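Local coordinates for protein translation initiation inhibitor (PDB 2EWC) that is of unknown function but belongs to the YjgF family, some members of which hydrolyse reactive enamine and imine intermediates, at residues L58-D61 against A62-Q65; E85-N88 against G89-A93. One frame throughout, in Å; residues are numbered along the deposited sequence.

Contact 1 (L58-D61 against A62-Q65)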
loop_
_atom_site.group_PDB
_atom_site.type_symbol
_atom_site.label_atom_id
_atom_site.label_comp_id
_atom_site.label_asym_id
_atom_site.label_seq_id
_atom_site.Cartn_x
_atom_site.Cartn_y
_atom_site.Cartn_z
ATOM N N LEU B 58 40.384 8.374 25.782
ATOM C CA LEU B 58 39.233 7.676 25.231
ATOM C C LEU B 58 39.623 6.799 24.053
ATOM O O LEU B 58 40.745 6.843 23.551
ATOM C CB LEU B 58 38.109 8.648 24.840
ATOM C CG LEU B 58 37.480 9.470 25.974
ATOM C CD1 LEU B 58 36.492 10.449 25.402
ATOM C CD2 LEU B 58 36.829 8.555 27.037
ATOM N N THR B 59 38.636 6.040 23.605
ATOM C CA THR B 59 38.774 4.957 22.678
ATOM C C THR B 59 37.525 5.066 21.760
ATOM O O THR B 59 36.537 5.749 22.108
ATOM C CB THR B 59 38.797 3.687 23.558
ATOM O OG1 THR B 59 40.047 2.976 23.429
ATOM C CG2 THR B 59 37.607 2.800 23.357
ATOM N N LEU B 60 37.571 4.421 20.593
ATOM C CA LEU B 60 36.421 4.331 19.674
ATOM C C LEU B 60 35.122 3.836 20.327
ATOM O O LEU B 60 34.031 4.132 19.816
ATOM C CB LEU B 60 36.743 3.413 18.489
ATOM C CG LEU B 60 37.853 3.846 17.519
ATOM C CD1 LEU B 60 38.035 2.842 16.419
ATOM C CD2 LEU B 60 37.581 5.200 16.957
ATOM N N ASP B 61 35.239 3.068 21.422
ATOM C CA ASP B 61 34.078 2.653 22.218
ATOM C C ASP B 61 33.326 3.892 22.778
ATOM O O ASP B 61 32.148 3.790 23.097
ATOM C CB ASP B 61 34.480 1.737 23.386
ATOM C CG ASP B 61 34.591 0.224 23.009
ATOM O OD1 ASP B 61 34.661 -0.178 21.807
ATOM O OD2 ASP B 61 34.642 -0.579 23.973
ATOM N N ALA B 62 34.001 5.041 22.905
ATOM C CA ALA B 62 33.340 6.269 23.389
ATOM C C ALA B 62 32.632 7.034 22.288
ATOM O O ALA B 62 31.897 7.971 22.573
ATOM C CB ALA B 62 34.334 7.175 24.082
ATOM N N VAL B 63 32.827 6.650 21.028
ATOM C CA VAL B 63 32.239 7.445 19.948
ATOM C C VAL B 63 30.740 7.179 19.774
ATOM O O VAL B 63 30.322 6.039 19.592
ATOM C CB VAL B 63 32.993 7.266 18.626
ATOM C CG1 VAL B 63 32.341 8.146 17.516
ATOM C CG2 VAL B 63 34.442 7.670 18.810
ATOM N N VAL B 64 29.942 8.244 19.849
ATOM C CA VAL B 64 28.487 8.131 19.802
ATOM C C VAL B 64 27.889 8.469 18.436
ATOM O O VAL B 64 26.828 7.936 18.078
ATOM C CB VAL B 64 27.767 8.943 20.945
ATOM C CG1 VAL B 64 28.240 8.475 22.330
ATOM C CG2 VAL B 64 27.953 10.459 20.804
ATOM N N GLN B 65 28.568 9.315 17.666
ATOM C CA GLN B 65 28.021 9.781 16.381
ATOM C C GLN B 65 29.159 10.141 15.444
ATOM O O GLN B 65 30.167 10.670 15.885
ATOM C CB GLN B 65 27.057 10.981 16.566
ATOM C CG GLN B 65 26.141 11.237 15.366
ATOM C CD GLN B 65 26.818 12.077 14.284
ATOM O OE1 GLN B 65 27.751 12.821 14.575
ATOM N NE2 GLN B 65 26.347 11.959 13.029
#
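The amide N of Ala62 donates to Thr59 O at 2.8 Å, with an N-H...O angle of 158°. The next amide does the same one residue on: Val63 N reaches Leu60 O at 3.0 Å. Both bonds join residues three apart, the spacing of a 3-10 turn, and in both the donor stands above the plane of the carbonyl it reaches, more steeply at Leu60 O (67° out of it).

Side chains pack on two parts of this turn. Leu58 bends over the Ala62 methyl with CG beside its own backbone N (chi1 -63°), and its CD2 lies 4.1 Å from Ala62 CB; CB and CD1 of Leu58 lie at the same distance, so the whole side chain rests against the methyl. Val63 turns CG2 back over the turn, 3.7 Å from Leu60 O, while a looser apolar contact runs from Leu60 CD2 to Val63 CG2. Leu60 and Val63 also lean on Leu53 of helix 38-54, and the carbonyl of Asp61 accepts a hydrogen bond from Arg6 of a second subunit.

Just beyond, Val64 and Gln65 both face Val117, a classic beta bulge at the start of strand 63-70. The two i to i+3 bonds give the amides of the buried Ala62 and Val63 carbonyl partners within the turn, while Leu58 and Leu60 supply apolar contacts to their side chains.

Contact 2 (E85-N88 against G89-A93)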
loop_
_atom_site.group_PDB
_atom_site.type_symbol
_atom_site.label_atom_id
_atom_site.label_comp_id
_atom_site.label_asym_id
_atom_site.label_seq_id
_atom_site.Cartn_x
_atom_site.Cartn_y
_atom_site.Cartn_z
ATOM N N GLU B 85 35.797 -4.167 11.474
ATOM C CA GLU B 85 37.122 -4.586 11.952
ATOM C C GLU B 85 37.688 -3.722 13.095
ATOM O O GLU B 85 38.399 -4.225 13.964
ATOM C CB GLU B 85 38.114 -4.648 10.786
ATOM C CG GLU B 85 37.808 -5.759 9.749
ATOM C CD GLU B 85 38.805 -5.773 8.579
ATOM O OE1 GLU B 85 39.794 -4.992 8.656
ATOM O OE2 GLU B 85 38.605 -6.543 7.593
ATOM N N ARG B 86 37.371 -2.433 13.109
ATOM C CA ARG B 86 37.968 -1.520 14.094
ATOM C C ARG B 86 37.115 -1.139 15.311
ATOM O O ARG B 86 37.671 -0.794 16.366
ATOM C CB ARG B 86 38.512 -0.281 13.389
ATOM C CG ARG B 86 39.679 -0.667 12.509
ATOM C CD ARG B 86 40.269 0.529 11.879
ATOM N NE ARG B 86 40.966 1.346 12.853
ATOM C CZ ARG B 86 41.875 2.250 12.525
ATOM N NH1 ARG B 86 42.194 2.434 11.248
ATOM N NH2 ARG B 86 42.458 2.967 13.467
ATOM N N PHE B 87 35.790 -1.211 15.172
ATOM C CA PHE B 87 34.852 -0.866 16.255
ATOM C C PHE B 87 34.361 -2.074 17.081
ATOM O O PHE B 87 33.763 -1.894 18.144
ATOM C CB PHE B 87 33.645 -0.100 15.708
ATOM C CG PHE B 87 33.927 1.331 15.371
ATOM C CD1 PHE B 87 34.627 1.665 14.211
ATOM C CD2 PHE B 87 33.464 2.352 16.199
ATOM C CE1 PHE B 87 34.868 2.995 13.871
ATOM C CE2 PHE B 87 33.708 3.702 15.889
ATOM C CZ PHE B 87 34.405 4.030 14.716
ATOM N N ASN B 88 34.577 -3.294 16.575
ATOM C CA ASN B 88 34.366 -4.530 17.359
ATOM C C ASN B 88 32.981 -4.654 18.014
ATOM O O ASN B 88 32.870 -4.801 19.238
ATOM C CB ASN B 88 35.427 -4.644 18.459
ATOM C CG ASN B 88 36.830 -4.334 17.962
ATOM O OD1 ASN B 88 37.433 -5.124 17.215
ATOM N ND2 ASN B 88 37.371 -3.186 18.400
ATOM N N GLY B 89 31.929 -4.555 17.215
ATOM C CA GLY B 89 30.584 -4.749 17.730
ATOM C C GLY B 89 29.989 -3.584 18.499
ATOM O O GLY B 89 28.818 -3.654 18.895
ATOM N N ARG B 90 30.770 -2.526 18.731
ATOM C CA ARG B 90 30.241 -1.302 19.342
ATOM C C ARG B 90 30.304 -0.112 18.382
ATOM O O ARG B 90 31.368 0.489 18.183
ATOM C CB ARG B 90 30.960 -1.017 20.667
ATOM C CG ARG B 90 30.650 -2.051 21.743
ATOM C CD ARG B 90 31.573 -1.941 22.932
ATOM N NE ARG B 90 31.479 -3.107 23.811
ATOM C CZ ARG B 90 32.209 -4.210 23.672
ATOM N NH1 ARG B 90 33.086 -4.309 22.671
ATOM N NH2 ARG B 90 32.075 -5.225 24.528
ATOM N N TYR B 91 29.155 0.212 17.774
ATOM C CA TYR B 91 29.087 1.187 16.671
ATOM C C TYR B 91 28.356 2.464 17.054
ATOM O O TYR B 91 27.423 2.418 17.843
ATOM C CB TYR B 91 28.421 0.566 15.429
ATOM C CG TYR B 91 28.940 -0.829 15.096
ATOM C CD1 TYR B 91 30.267 -1.019 14.708
ATOM C CD2 TYR B 91 28.114 -1.950 15.209
ATOM C CE1 TYR B 91 30.764 -2.285 14.430
ATOM C CE2 TYR B 91 28.601 -3.237 14.922
ATOM C CZ TYR B 91 29.925 -3.385 14.528
ATOM O OH TYR B 91 30.428 -4.628 14.255
ATOM N N PRO B 92 28.796 3.618 16.508
ATOM C CA PRO B 92 28.058 4.875 16.655
ATOM C C PRO B 92 26.861 5.005 15.694
ATOM O O PRO B 92 26.753 4.253 14.705
ATOM C CB PRO B 92 29.103 5.925 16.319
ATOM C CG PRO B 92 29.981 5.254 15.324
ATOM C CD PRO B 92 30.054 3.810 15.763
ATOM N N ALA B 93 25.950 5.928 16.017
ATOM C CA ALA B 93 24.978 6.412 15.033
ATOM C C ALA B 93 25.800 7.101 13.952
ATOM O O ALA B 93 26.836 7.698 14.256
ATOM C CB ALA B 93 24.035 7.386 15.660
HETATM O O HOH W 1 34.134 -6.654 20.866
#
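Phe87, Asn88 and Arg90 give up the most surface to this turn, which begins where helix 76-87 ends. Its backbone closure is a hydrogen bond from Arg90 N to Phe87 O at 3.1 Å, with an N-H...O angle of 159°; the donor sits above the carbonyl plane. The residues between, Asn88 and Gly89, both have positive phi, which makes the turn type I'.

Phe87 carries the apolar side. Its CG lies beside the backbone N (chi1 -76°), and this turns the ring back toward the chain that follows. There the ring edge meets a carbonyl, with CD2 at 3.4 Å from Arg90 O. Further along, CE2 touches Pro92 CD at 3.7 Å, the two side chains crossing at about a right angle. The root of the same residue supports Tyr91: Phe87 CB lies 3.6 Å from Tyr91 CD1, and a face of the tyrosine ring also receives Gly89 C, displaced toward the rim. Outside the turn, Met49, Leu60 and Met66 pack on Phe87, so its ring belongs to the layer between helices and sheet.

Asn88 and Arg90 form the more exposed, polar side. Asn88 O accepts a hydrogen bond from a water at 2.8 Å, and this water in turn accepts one from Arg90 NH1 at 3.1 Å, bridging the carbonyl to the guanidinium. Arg90 also packs on Arg6 of a second subunit, and Tyr91 O accepts a hydrogen bond from Thr16 of that chain.

The turn carries the chain from helix 76-87 to strand 93-98, which runs parallel to and beside strand 63-70; strand, helix and strand make a beta-alpha-beta crossover, as in the alpha+beta, chorismate mutase-like fold of YjgF proteins.

Overall arrangement
Contact 1 lies at the start of a beta-alpha-beta unit and contact 2 at its helix-to-strand connection: the first leads into strand 63-70, the second from helix 76-87 into the parallel strand 93-98. Their centres are 9 Å apart, and a probable hydrogen bond from Ala93 N to Val64 O (3.0 Å) joins them in the sheet, with Pro92 packed on Val63. Both are partly buried and both touch the second subunit. Contact 1 repeats i to i+3 backbone bonds beside aliphatic side chains, whereas contact 2 has a single such bond, an aromatic buried side and a water-bridged outer side. Near the surface, Asp61 packs against Arg90.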